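PDB 5C3U: L-serine ammonia-lyase from Rhizomucor miehei CAU432, which belongs to the pyridoxal-phosphate-dependent enzymes and binds pyridoxal-5'-phosphate between two alpha/beta domains. Local coordinates for residues S77-V82 with E124-A129; I120-N125 with E130-K135; I231-I236 with G314-L319; A84-A89 with R113-H118. All blocks are in the same frame, centred on the assembly; numbering follows the deposited sequence.

Interactions 1, 2 and 4 belong to the alpha/beta part built on the four-stranded parallel sheet 72-75, 95-100, 118-121 and 141-143. Helix 79-92 serves interactions 1 and 4, whose centres lie about 15 Å apart; helix 126-134 serves interactions 1 and 2, about 7 Å apart. Interaction 4 is nested in the chain loop that interaction 1 closes. Interaction 3 joins two loops beside this part, its centre about 11 Å from that of interaction 1. Both meet pyridoxal-5'-phosphate, and Asn80 OD1 to Ser315 N, 2.8 Å, is a probable hydrogen bond between them. Interactions 2 and 4 lie farther out, about 17 Å apart between centres.

Interaction 1. Residues S77-V82 with E124-A129; sequences SGPNTV and ENWTAA. With PLP (pyridoxal-5'-phosphate), chain B.
Trp126 lays one face of its indole against the Gly78-Pro79 backbone and the proline ring, where helix 79-92 begins. Its CG stands anti to the carbonyl carbon (chi1 -70°), and the second torsion turns the ring broadside to that corner. Pro79 CD sits over the five-membered ring, 3.7 Å from its centroid and 15° off the normal, a CH-pi contact, while Pro79 CB reaches CZ2 of the same indole. Gly78 C lies over the six-membered ring toward its rim, and Gly78 N comes to 3.3 Å from Trp126 CE3 at the border of the ring. Gly78 itself has a positive phi and occupies the N-cap position. Val82, one turn along, brings CG2 obliquely to the far end of the indole, 4.0 Å from Trp126 CH2. Two side-chain bonds lie at the helix starts: Thr81 OG1 donates to Ser77 O from above its carbonyl plane, and Asn125 OD1 caps its own helix by accepting from Ala128 N at 3.0 Å, nearly along the C=O axis. Asn80 points away from the tryptophan and gives ND2 to O3 of pyridoxal-5'-phosphate at 3.1 Å, with a bent N-H...O angle of 137°; Glu279 and Ser315 also bond its amide. The helix start is thus apolar, with a CH-pi contact, on the side of the tryptophan, and polar on the side where Asn80 meets pyridoxal-5'-phosphate.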
loop_
_atom_site.group_PDB
_atom_site.type_symbol
_atom_site.label_atom_id
_atom_site.label_comp_id
_atom_site.label_asym_id
_atom_site.label_seq_id
_atom_site.Cartn_x
_atom_site.Cartn_y
_atom_site.Cartn_z
ATOM N N SER A 77 -8.113 10.922 0.141
ATOM C CA SER A 77 -6.669 10.618 0.022
ATOM C C SER A 77 -6.353 9.279 -0.649
ATOM O O SER A 77 -5.583 8.459 -0.097
ATOM C CB SER A 77 -5.994 10.639 1.397
ATOM O OG SER A 77 -5.862 11.964 1.877
ATOM N N GLY A 78 -6.943 9.050 -1.815
ATOM C CA GLY A 78 -6.568 7.890 -2.635
ATOM C C GLY A 78 -7.621 6.800 -2.641
ATOM O O GLY A 78 -8.427 6.710 -1.711
ATOM N N PRO A 79 -7.579 5.920 -3.653
ATOM C CA PRO A 79 -8.736 5.015 -3.807
ATOM C C PRO A 79 -8.852 4.011 -2.659
ATOM O O PRO A 79 -9.968 3.736 -2.169
ATOM C CB PRO A 79 -8.452 4.298 -5.132
ATOM C CG PRO A 79 -6.990 4.494 -5.388
ATOM C CD PRO A 79 -6.655 5.833 -4.802
ATOM N N ASN A 80 -7.732 3.450 -2.228
ATOM C CA ASN A 80 -7.848 2.427 -1.195
ATOM C C ASN A 80 -8.063 3.007 0.179
ATOM O O ASN A 80 -8.666 2.351 1.035
ATOM C CB ASN A 80 -6.685 1.473 -1.272
ATOM C CG ASN A 80 -6.611 0.834 -2.643
ATOM O OD1 ASN A 80 -7.619 0.264 -3.110
ATOM N ND2 ASN A 80 -5.476 0.967 -3.321
ATOM N N THR A 81 -7.579 4.231 0.382
ATOM C CA THR A 81 -7.839 4.920 1.644
ATOM C C THR A 81 -9.330 5.205 1.791
ATOM O O THR A 81 -9.913 4.888 2.833
ATOM C CB THR A 81 -7.025 6.205 1.755
ATOM O OG1 THR A 81 -5.677 5.884 1.400
ATOM C CG2 THR A 81 -7.064 6.744 3.207
ATOM N N VAL A 82 -9.960 5.747 0.746
ATOM C CA VAL A 82 -11.372 6.107 0.875
ATOM C C VAL A 82 -12.199 4.857 1.063
ATOM O O VAL A 82 -13.140 4.869 1.841
ATOM C CB VAL A 82 -11.942 7.032 -0.242
ATOM C CG1 VAL A 82 -11.168 8.356 -0.256
ATOM C CG2 VAL A 82 -11.957 6.371 -1.631
ATOM N N GLU A 124 -9.660 16.482 -10.846
ATOM C CA GLU A 124 -9.113 15.780 -12.002
ATOM C C GLU A 124 -8.287 14.557 -11.576
ATOM O O GLU A 124 -8.066 13.654 -12.383
ATOM C CB GLU A 124 -8.260 16.733 -12.867
ATOM C CG GLU A 124 -7.025 17.277 -12.148
ATOM C CD GLU A 124 -6.127 18.155 -13.013
ATOM O OE1 GLU A 124 -6.234 18.095 -14.257
ATOM O OE2 GLU A 124 -5.298 18.907 -12.443
ATOM N N ASN A 125 -7.831 14.535 -10.322
ATOM C CA ASN A 125 -7.026 13.422 -9.806
ATOM C C ASN A 125 -7.142 13.331 -8.291
ATOM O O ASN A 125 -7.812 14.164 -7.686
ATOM C CB ASN A 125 -5.554 13.536 -10.237
ATOM C CG ASN A 125 -4.880 14.810 -9.753
ATOM O OD1 ASN A 125 -5.244 15.395 -8.728
ATOM N ND2 ASN A 125 -3.848 15.236 -10.493
ATOM N N TRP A 126 -6.486 12.342 -7.675
ATOM C CA TRP A 126 -6.589 12.164 -6.222
ATOM C C TRP A 126 -5.994 13.276 -5.381
ATOM O O TRP A 126 -6.454 13.528 -4.262
ATOM C CB TRP A 126 -6.037 10.808 -5.790
ATOM C CG TRP A 126 -6.956 9.716 -6.255
ATOM C CD1 TRP A 126 -6.837 8.928 -7.396
ATOM C CD2 TRP A 126 -8.194 9.279 -5.604
ATOM N NE1 TRP A 126 -7.893 8.049 -7.495
ATOM C CE2 TRP A 126 -8.751 8.221 -6.452
ATOM C CE3 TRP A 126 -8.885 9.667 -4.450
ATOM C CZ2 TRP A 126 -9.936 7.571 -6.137
ATOM C CZ3 TRP A 126 -10.081 8.996 -4.141
ATOM C CH2 TRP A 126 -10.588 7.986 -4.970
ATOM N N THR A 127 -4.957 13.935 -5.887
ATOM C CA THR A 127 -4.424 15.101 -5.178
ATOM C C THR A 127 -5.501 16.204 -5.043
ATOM O O THR A 127 -5.678 16.803 -3.970
ATOM C CB THR A 127 -3.173 15.629 -5.901
ATOM O OG1 THR A 127 -2.259 14.544 -6.082
ATOM C CG2 THR A 127 -2.517 16.698 -5.087
ATOM N N ALA A 128 -6.243 16.454 -6.124
ATOM C CA ALA A 128 -7.288 17.468 -6.090
ATOM C C ALA A 128 -8.458 17.033 -5.198
ATOM O O ALA A 128 -9.045 17.864 -4.518
ATOM C CB ALA A 128 -7.785 17.785 -7.481
ATOM N N ALA A 129 -8.793 15.744 -5.224
ATOM C CA ALA A 129 -9.846 15.197 -4.327
ATOM C C ALA A 129 -9.474 15.436 -2.869
ATOM O O ALA A 129 -10.314 15.880 -2.068
ATOM C CB ALA A 129 -10.069 13.708 -4.586
HETATM N N1 PLP B . -0.165 -0.411 -2.419
HETATM C C2 PLP B . -1.483 -0.182 -2.285
HETATM C C2A PLP B . -2.510 -0.927 -3.103
HETATM C C3 PLP B . -1.934 0.831 -1.329
HETATM O O3 PLP B . -3.271 1.084 -1.167
HETATM C C4 PLP B . -0.892 1.523 -0.540
HETATM C C4A PLP B . -1.289 2.526 0.460
HETATM C C5 PLP B . 0.538 1.191 -0.771
HETATM C C6 PLP B . 0.818 0.207 -1.724
HETATM C C5A PLP B . 1.672 1.872 -0.002
HETATM O O4P PLP B . 1.203 3.124 0.483
HETATM P P PLP B . 1.945 4.142 1.502
HETATM O O1P PLP B . 1.613 3.729 2.894
HETATM O O2P PLP B . 3.450 4.162 1.181
HETATM O O3P PLP B . 1.281 5.401 1.068
#

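Interaction 2. Residues I120-N125 with E130-K135; sequences ILYGEN and EVHARK
Tyr122 and His132 stack face to face, the phenol ring just past the end of strand 118-121 and the imidazole on helix 126-134. Their centroids are 3.8 Å apart and the planes differ by 11°. His132 ND1 rides over the centre of the tyrosine ring, and Tyr122 CG over the centre of the imidazole; the closest atoms are Tyr122 CD2 and His132 CG at 3.5 Å. Both side chains hold CG anti to the backbone N (chi1 -166° in Tyr122, -169° in His132), which swings each ring out from its backbone, the side chains crossing at about a right angle so that the flat faces meet.

A looser contact is made by Ile120 CG2 at the edge of the imidazole, near its plane, 4.4 Å from His132 NE2; the isoleucine also touches Ile97 and Val99 of the adjoining strand 95-100.

The charged pair stays within the helix. Arg134 offers NE and NH1 side-on to a single oxygen, Glu130 OE2, each at 3.1 Å and each in the guanidinium plane, across one turn.

Strand end and helix are therefore joined here by ring contact and dispersion at the surface, without a polar bond between the two segments, while the ion pair ties together successive turns of the helix alone.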
loop_
_atom_site.group_PDB
_atom_site.type_symbol
_atom_site.label_atom_id
_atom_site.label_comp_id
_atom_site.label_asym_id
_atom_site.label_seq_id
_atom_site.Cartn_x
_atom_site.Cartn_y
_atom_site.Cartn_z
ATOM N N ILE A 120 -18.899 12.541 -2.721
ATOM C CA ILE A 120 -18.779 13.735 -3.549
ATOM C C ILE A 120 -17.782 13.462 -4.674
ATOM O O ILE A 120 -16.697 12.929 -4.428
ATOM C CB ILE A 120 -18.305 14.928 -2.685
ATOM C CG1 ILE A 120 -19.370 15.234 -1.625
ATOM C CG2 ILE A 120 -17.980 16.154 -3.540
ATOM C CD1 ILE A 120 -18.876 15.954 -0.402
ATOM N N LEU A 121 -18.150 13.824 -5.904
ATOM C CA LEU A 121 -17.261 13.661 -7.048
ATOM C C LEU A 121 -16.621 14.991 -7.391
ATOM O O LEU A 121 -17.311 15.949 -7.752
ATOM C CB LEU A 121 -18.012 13.071 -8.252
ATOM C CG LEU A 121 -18.037 11.542 -8.341
ATOM C CD1 LEU A 121 -19.021 10.932 -7.354
ATOM C CD2 LEU A 121 -18.372 11.084 -9.758
ATOM N N TYR A 122 -15.299 15.070 -7.260
ATOM C CA TYR A 122 -14.616 16.343 -7.438
ATOM C C TYR A 122 -13.138 16.173 -7.711
ATOM O O TYR A 122 -12.457 15.455 -6.980
ATOM C CB TYR A 122 -14.785 17.222 -6.179
ATOM C CG TYR A 122 -14.408 18.662 -6.409
ATOM C CD1 TYR A 122 -15.381 19.601 -6.740
ATOM C CD2 TYR A 122 -13.083 19.087 -6.318
ATOM C CE1 TYR A 122 -15.049 20.928 -6.965
ATOM C CE2 TYR A 122 -12.736 20.412 -6.550
ATOM C CZ TYR A 122 -13.728 21.327 -6.875
ATOM O OH TYR A 122 -13.414 22.648 -7.113
ATOM N N GLY A 123 -12.645 16.879 -8.733
ATOM C CA GLY A 123 -11.209 16.925 -9.044
ATOM C C GLY A 123 -10.793 16.107 -10.258
ATOM O O GLY A 123 -11.473 15.155 -10.651
ATOM N N GLU A 124 -9.660 16.482 -10.846
ATOM C CA GLU A 124 -9.113 15.780 -12.002
ATOM C C GLU A 124 -8.287 14.557 -11.576
ATOM O O GLU A 124 -8.066 13.654 -12.383
ATOM C CB GLU A 124 -8.260 16.733 -12.867
ATOM C CG GLU A 124 -7.025 17.277 -12.148
ATOM C CD GLU A 124 -6.127 18.155 -13.013
ATOM O OE1 GLU A 124 -6.234 18.095 -14.257
ATOM O OE2 GLU A 124 -5.298 18.907 -12.443
ATOM N N ASN A 125 -7.831 14.535 -10.322
ATOM C CA ASN A 125 -7.026 13.422 -9.806
ATOM C C ASN A 125 -7.142 13.331 -8.291
ATOM O O ASN A 125 -7.812 14.164 -7.686
ATOM C CB ASN A 125 -5.554 13.536 -10.237
ATOM C CG ASN A 125 -4.880 14.810 -9.753
ATOM O OD1 ASN A 125 -5.244 15.395 -8.728
ATOM N ND2 ASN A 125 -3.848 15.236 -10.493
ATOM N N GLU A 130 -8.209 15.167 -2.538
ATOM C CA GLU A 130 -7.699 15.391 -1.196
ATOM C C GLU A 130 -7.784 16.862 -0.792
ATOM O O GLU A 130 -8.154 17.169 0.340
ATOM C CB GLU A 130 -6.257 14.889 -1.043
ATOM C CG GLU A 130 -5.717 15.055 0.377
ATOM C CD GLU A 130 -4.244 14.728 0.521
ATOM O OE1 GLU A 130 -3.614 14.261 -0.458
ATOM O OE2 GLU A 130 -3.712 14.953 1.631
ATOM N N VAL A 131 -7.391 17.752 -1.710
ATOM C CA VAL A 131 -7.385 19.192 -1.434
ATOM C C VAL A 131 -8.802 19.649 -1.122
ATOM O O VAL A 131 -9.021 20.347 -0.136
ATOM C CB VAL A 131 -6.727 20.015 -2.572
ATOM C CG1 VAL A 131 -7.148 21.484 -2.516
ATOM C CG2 VAL A 131 -5.203 19.894 -2.501
ATOM N N HIS A 132 -9.758 19.196 -1.927
ATOM C CA HIS A 132 -11.162 19.496 -1.718
ATOM C C HIS A 132 -11.695 18.900 -0.439
ATOM O O HIS A 132 -12.306 19.604 0.373
ATOM C CB HIS A 132 -11.983 19.008 -2.891
ATOM C CG HIS A 132 -13.398 19.512 -2.883
ATOM N ND1 HIS A 132 -13.704 20.816 -3.060
ATOM C CD2 HIS A 132 -14.604 18.844 -2.717
ATOM C CE1 HIS A 132 -15.040 20.970 -3.002
ATOM N NE2 HIS A 132 -15.591 19.763 -2.800
ATOM N N ALA A 133 -11.448 17.609 -0.226
ATOM C CA ALA A 133 -11.876 16.958 1.027
ATOM C C ALA A 133 -11.393 17.691 2.273
ATOM O O ALA A 133 -12.136 17.832 3.239
ATOM C CB ALA A 133 -11.444 15.490 1.067
ATOM N N ARG A 134 -10.155 18.180 2.251
ATOM C CA ARG A 134 -9.619 18.868 3.416
ATOM C C ARG A 134 -10.413 20.102 3.815
ATOM O O ARG A 134 -10.520 20.397 5.011
ATOM C CB ARG A 134 -8.141 19.203 3.242
ATOM C CG ARG A 134 -7.258 17.976 3.401
ATOM C CD ARG A 134 -5.775 18.325 3.334
ATOM N NE ARG A 134 -4.962 17.114 3.466
ATOM C CZ ARG A 134 -4.653 16.541 4.624
ATOM N NH1 ARG A 134 -3.923 15.429 4.648
ATOM N NH2 ARG A 134 -5.094 17.064 5.757
ATOM N N LYS A 135 -11.005 20.774 2.833
ATOM C CA LYS A 135 -11.842 21.960 3.082
ATOM C C LYS A 135 -13.254 21.619 3.593
ATOM O O LYS A 135 -14.043 22.525 3.860
ATOM C CB LYS A 135 -11.998 22.819 1.819
ATOM C CG LYS A 135 -10.808 22.908 0.886
ATOM C CD LYS A 135 -9.791 23.950 1.300
ATOM C CE LYS A 135 -8.985 24.408 0.091
ATOM N NZ LYS A 135 -7.633 24.891 0.499
#

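Interaction 3. Residues I231-I236 with G314-L319; sequences IATSLI and GSDISL. With PLP (pyridoxal-5'-phosphate), chain B.
Thr233 and Asp316 join two loops through one short bond between their side chains. Along 314-319, Gly314 comes first, with positive phi, near pyridoxal-5'-phosphate. Ser315 follows, its backbone N bonded to Asn80 OD1. Asp316 then makes the direct contact. The carboxylate swings opposite the backbone N (chi1 -164°), toward the 3-10 turn 233-235, and Asp316 OD2 takes a hydrogen bond from Thr233 OG1 at 2.7 Å, met nearly along the C-O axis. A water 3.0 Å from Asp316 OD2 is equally near Ile231 O, and its geometry fits donation to either. Asp316 also centres an inverse gamma turn, as Ala232 does in the other loop. Beyond it the chain turns away, and Ser318 stands at the N-cap position of helix 319-329, its OG bonded to His321. The turn carrying Thr233 also faces pyridoxal-5'-phosphate: Ser234 CB is 3.6 Å from C3 of the ligand, and Leu235 CD2 is 3.7 Å from its C6. Around the contact, Pro79 at the start of helix 79-92 touches Asp316 and Ser234, helix 280-290 packs on Ala232 and Leu235, and helix 319-329 leads off from the second loop.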
loop_
_atom_site.group_PDB
_atom_site.type_symbol
_atom_site.label_atom_id
_atom_site.label_comp_id
_atom_site.label_asym_id
_atom_site.label_seq_id
_atom_site.Cartn_x
_atom_site.Cartn_y
_atom_site.Cartn_z
ATOM N N ILE A 231 0.663 4.660 -13.611
ATOM C CA ILE A 231 -0.426 3.685 -13.468
ATOM C C ILE A 231 -0.562 3.197 -12.015
ATOM O O ILE A 231 -1.629 2.711 -11.609
ATOM C CB ILE A 231 -0.305 2.500 -14.483
ATOM C CG1 ILE A 231 0.882 1.595 -14.177
ATOM C CG2 ILE A 231 -0.246 3.014 -15.922
ATOM C CD1 ILE A 231 0.927 0.350 -15.049
ATOM N N ALA A 232 0.498 3.348 -11.224
ATOM C CA ALA A 232 0.472 2.899 -9.840
ATOM C C ALA A 232 -0.129 4.022 -8.979
ATOM O O ALA A 232 0.566 4.751 -8.289
ATOM C CB ALA A 232 1.867 2.498 -9.364
ATOM N N THR A 233 -1.454 4.129 -9.019
ATOM C CA THR A 233 -2.144 5.293 -8.452
ATOM C C THR A 233 -1.861 5.476 -6.966
ATOM O O THR A 233 -1.694 6.618 -6.519
ATOM C CB THR A 233 -3.675 5.123 -8.619
ATOM O OG1 THR A 233 -3.958 4.833 -9.992
ATOM C CG2 THR A 233 -4.436 6.388 -8.163
ATOM N N SER A 234 -1.782 4.372 -6.209
ATOM C CA SER A 234 -1.627 4.476 -4.764
ATOM C C SER A 234 -0.204 4.831 -4.357
ATOM O O SER A 234 0.045 5.123 -3.199
ATOM C CB SER A 234 -2.099 3.228 -4.038
ATOM O OG SER A 234 -3.474 3.037 -4.318
ATOM N N LEU A 235 0.699 4.836 -5.321
ATOM C CA LEU A 235 2.105 5.192 -5.050
ATOM C C LEU A 235 2.423 6.639 -5.370
ATOM O O LEU A 235 3.543 7.103 -5.094
ATOM C CB LEU A 235 3.077 4.243 -5.789
ATOM C CG LEU A 235 2.940 2.729 -5.518
ATOM C CD1 LEU A 235 4.111 1.924 -6.077
ATOM C CD2 LEU A 235 2.698 2.377 -4.035
ATOM N N ILE A 236 1.468 7.367 -5.938
ATOM C CA ILE A 236 1.651 8.801 -6.175
ATOM C C ILE A 236 1.657 9.551 -4.827
ATOM O O ILE A 236 0.734 9.418 -4.030
ATOM C CB ILE A 236 0.549 9.369 -7.093
ATOM C CG1 ILE A 236 0.560 8.645 -8.446
ATOM C CG2 ILE A 236 0.678 10.885 -7.257
ATOM C CD1 ILE A 236 -0.647 8.917 -9.324
ATOM N N GLY A 314 -5.612 -3.683 -3.560
ATOM C CA GLY A 314 -6.092 -2.438 -4.150
ATOM C C GLY A 314 -7.284 -2.600 -5.082
ATOM O O GLY A 314 -7.432 -3.616 -5.759
ATOM N N SER A 315 -8.115 -1.569 -5.145
ATOM C CA SER A 315 -9.349 -1.647 -5.943
ATOM C C SER A 315 -9.293 -0.828 -7.223
ATOM O O SER A 315 -10.263 -0.856 -7.968
ATOM C CB SER A 315 -10.581 -1.228 -5.123
ATOM O OG SER A 315 -10.779 -2.087 -3.992
ATOM N N ASP A 316 -8.194 -0.107 -7.472
ATOM C CA ASP A 316 -8.072 0.690 -8.697
ATOM C C ASP A 316 -7.526 -0.196 -9.808
ATOM O O ASP A 316 -6.426 0.007 -10.307
ATOM C CB ASP A 316 -7.171 1.925 -8.503
ATOM C CG ASP A 316 -7.351 2.961 -9.620
ATOM O OD1 ASP A 316 -8.411 2.929 -10.297
ATOM O OD2 ASP A 316 -6.430 3.797 -9.831
ATOM N N ILE A 317 -8.305 -1.205 -10.168
ATOM C CA ILE A 317 -7.898 -2.198 -11.151
ATOM C C ILE A 317 -9.213 -2.795 -11.644
ATOM O O ILE A 317 -10.203 -2.759 -10.925
ATOM C CB ILE A 317 -6.944 -3.279 -10.553
ATOM C CG1 ILE A 317 -6.397 -4.210 -11.648
ATOM C CG2 ILE A 317 -7.611 -4.100 -9.456
ATOM C CD1 ILE A 317 -5.371 -3.551 -12.546
ATOM N N SER A 318 -9.214 -3.298 -12.878
ATOM C CA SER A 318 -10.431 -3.793 -13.529
ATOM C C SER A 318 -10.012 -4.506 -14.808
ATOM O O SER A 318 -8.850 -4.435 -15.220
ATOM C CB SER A 318 -11.387 -2.632 -13.856
ATOM O OG SER A 318 -10.887 -1.795 -14.894
ATOM N N LEU A 319 -10.961 -5.188 -15.438
ATOM C CA LEU A 319 -10.699 -5.834 -16.716
ATOM C C LEU A 319 -10.316 -4.802 -17.775
ATOM O O LEU A 319 -9.455 -5.064 -18.617
ATOM C CB LEU A 319 -11.928 -6.674 -17.129
ATOM C CG LEU A 319 -12.159 -7.844 -16.156
ATOM C CD1 LEU A 319 -13.393 -8.686 -16.514
ATOM C CD2 LEU A 319 -10.926 -8.730 -15.990
HETATM N N1 PLP B . -0.165 -0.411 -2.419
HETATM C C2 PLP B . -1.483 -0.182 -2.285
HETATM C C2A PLP B . -2.510 -0.927 -3.103
HETATM C C3 PLP B . -1.934 0.831 -1.329
HETATM O O3 PLP B . -3.271 1.084 -1.167
HETATM C C4 PLP B . -0.892 1.523 -0.540
HETATM C C4A PLP B . -1.289 2.526 0.460
HETATM C C5 PLP B . 0.538 1.191 -0.771
HETATM C C6 PLP B . 0.818 0.207 -1.724
HETATM C C5A PLP B . 1.672 1.872 -0.002
HETATM O O4P PLP B . 1.203 3.124 0.483
HETATM P P PLP B . 1.945 4.142 1.502
HETATM O O1P PLP B . 1.613 3.729 2.894
HETATM O O2P PLP B . 3.450 4.162 1.181
HETATM O O3P PLP B . 1.281 5.401 1.068
HETATM O O HOH W 1 -4.066 1.932 -9.965
#

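Interaction 4. Residues A84-A89 with R113-H118; sequences AVSYCA and RTDGSH
Helix 79-92 runs past the C-terminal end of helix 106-114, with Ser86 and Ser117 nearest at 6.1 Å between their CA atoms, and Gly116, at a positive phi of 91°, forms a Schellman motif there. Ser86 carries the contact. Its OG is anti to the backbone N (chi1 -174°), which swings the hydroxyl out of the helix between Asp115 and Ser117. Ser86 OG donates to Asp115 OD2 at 2.6 Å, onto the carboxylate oxygen's anti lone pair, turned away from the other oxygen. Ser117 OG lies 2.7 Å from Ser86 OG. A water links the same two residues, donating to Ser86 O at 2.8 Å and lying 2.6 Å from Ser117 OG. The serine hydroxyls, the Asp115 carboxylate, the water and the Ser86 carbonyl form a polar cluster that satisfies the hydroxyls of two buried serines. Asp115 OD1 is engaged in a salt bridge with Arg90 of the same helix 79-92; with OD2 on Ser86, the carboxylate is held at both ends, and the positive charge would probably favour its ionised form. Apolar side chains border the cluster: Ile112 of helix 106-114 touches both serines, and Ala96 of strand 95-100 packs on Ser117. Strands 72-75, 95-100 and 118-121 alternate in the chain with these two helices, the beta-alpha-beta pattern of a parallel alpha/beta domain, and this polar contact joins the two helices at the entry to strand 118-121.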
loop_
_atom_site.group_PDB
_atom_site.type_symbol
_atom_site.label_atom_id
_atom_site.label_comp_id
_atom_site.label_asym_id
_atom_site.label_seq_id
_atom_site.Cartn_x
_atom_site.Cartn_y
_atom_site.Cartn_z
ATOM N N ALA A 84 -11.292 2.075 2.623
ATOM C CA ALA A 84 -11.048 1.621 3.981
ATOM C C ALA A 84 -11.821 2.497 4.956
ATOM O O ALA A 84 -12.452 1.980 5.883
ATOM C CB ALA A 84 -9.553 1.650 4.316
ATOM N N VAL A 85 -11.799 3.805 4.730
ATOM C CA VAL A 85 -12.530 4.741 5.606
ATOM C C VAL A 85 -14.039 4.428 5.526
ATOM O O VAL A 85 -14.722 4.355 6.561
ATOM C CB VAL A 85 -12.237 6.198 5.240
ATOM C CG1 VAL A 85 -13.159 7.165 5.991
ATOM C CG2 VAL A 85 -10.777 6.515 5.581
ATOM N N SER A 86 -14.544 4.252 4.303
ATOM C CA SER A 86 -15.986 3.938 4.099
ATOM C C SER A 86 -16.391 2.672 4.858
ATOM O O SER A 86 -17.398 2.653 5.607
ATOM C CB SER A 86 -16.299 3.854 2.595
ATOM O OG SER A 86 -17.686 3.702 2.345
ATOM N N TYR A 87 -15.590 1.623 4.701
ATOM C CA TYR A 87 -15.808 0.373 5.418
ATOM C C TYR A 87 -15.774 0.550 6.934
ATOM O O TYR A 87 -16.666 0.079 7.632
ATOM C CB TYR A 87 -14.810 -0.687 4.974
ATOM C CG TYR A 87 -14.930 -1.954 5.760
ATOM C CD1 TYR A 87 -14.174 -2.152 6.906
ATOM C CD2 TYR A 87 -15.854 -2.936 5.396
ATOM C CE1 TYR A 87 -14.282 -3.316 7.645
ATOM C CE2 TYR A 87 -15.983 -4.102 6.148
ATOM C CZ TYR A 87 -15.198 -4.287 7.260
ATOM O OH TYR A 87 -15.302 -5.431 8.019
ATOM N N CYS A 88 -14.742 1.220 7.451
ATOM C CA CYS A 88 -14.610 1.419 8.912
ATOM C C CYS A 88 -15.763 2.254 9.480
ATOM O O CYS A 88 -16.244 1.993 10.577
ATOM C CB CYS A 88 -13.262 2.100 9.254
ATOM S SG CYS A 88 -11.838 1.027 8.921
ATOM N N ALA A 89 -16.223 3.254 8.724
ATOM C CA ALA A 89 -17.241 4.141 9.237
ATOM C C ALA A 89 -18.511 3.309 9.394
ATOM O O ALA A 89 -19.193 3.398 10.420
ATOM C CB ALA A 89 -17.467 5.293 8.284
ATOM N N ARG A 113 -21.093 4.187 -1.754
ATOM C CA ARG A 113 -22.535 4.432 -1.559
ATOM C C ARG A 113 -23.214 3.319 -0.770
ATOM O O ARG A 113 -23.994 3.589 0.140
ATOM C CB ARG A 113 -23.255 4.591 -2.891
ATOM C CG ARG A 113 -22.971 5.883 -3.630
ATOM C CD ARG A 113 -23.863 5.954 -4.867
ATOM N NE ARG A 113 -23.212 6.655 -5.972
ATOM C CZ ARG A 113 -22.678 6.065 -7.043
ATOM N NH1 ARG A 113 -22.101 6.804 -7.980
ATOM N NH2 ARG A 113 -22.722 4.741 -7.187
ATOM N N THR A 114 -22.906 2.074 -1.109
ATOM C CA THR A 114 -23.475 0.924 -0.400
ATOM C C THR A 114 -23.141 0.942 1.097
ATOM O O THR A 114 -23.952 0.531 1.917
ATOM C CB THR A 114 -23.016 -0.393 -1.045
ATOM O OG1 THR A 114 -23.552 -0.468 -2.374
ATOM C CG2 THR A 114 -23.451 -1.620 -0.215
ATOM N N ASP A 115 -21.953 1.442 1.449
ATOM C CA ASP A 115 -21.526 1.552 2.837
ATOM C C ASP A 115 -22.337 2.606 3.590
ATOM O O ASP A 115 -22.323 2.648 4.817
ATOM C CB ASP A 115 -20.041 1.966 2.897
ATOM C CG ASP A 115 -19.083 0.809 2.639
ATOM O OD1 ASP A 115 -19.481 -0.357 2.828
ATOM O OD2 ASP A 115 -17.907 1.069 2.269
ATOM N N GLY A 116 -23.014 3.472 2.848
ATOM C CA GLY A 116 -23.782 4.568 3.436
ATOM C C GLY A 116 -23.003 5.867 3.606
ATOM O O GLY A 116 -23.479 6.806 4.270
ATOM N N SER A 117 -21.808 5.934 3.012
ATOM C CA SER A 117 -21.022 7.163 3.036
ATOM C C SER A 117 -21.653 8.226 2.156
ATOM O O SER A 117 -22.383 7.909 1.220
ATOM C CB SER A 117 -19.607 6.918 2.520
ATOM O OG SER A 117 -18.955 5.919 3.262
ATOM N N HIS A 118 -21.354 9.481 2.450
ATOM C CA HIS A 118 -21.708 10.582 1.559
ATOM C C HIS A 118 -20.623 10.815 0.557
ATOM O O HIS A 118 -19.511 11.219 0.902
ATOM C CB HIS A 118 -22.069 11.816 2.373
ATOM C CG HIS A 118 -23.158 11.539 3.376
ATOM N ND1 HIS A 118 -22.907 11.326 4.682
ATOM C CD2 HIS A 118 -24.534 11.364 3.205
ATOM C CE1 HIS A 118 -24.067 11.063 5.327
ATOM N NE2 HIS A 118 -25.061 11.088 4.422
HETATM O O HOH W 2 -19.444 4.541 5.445
#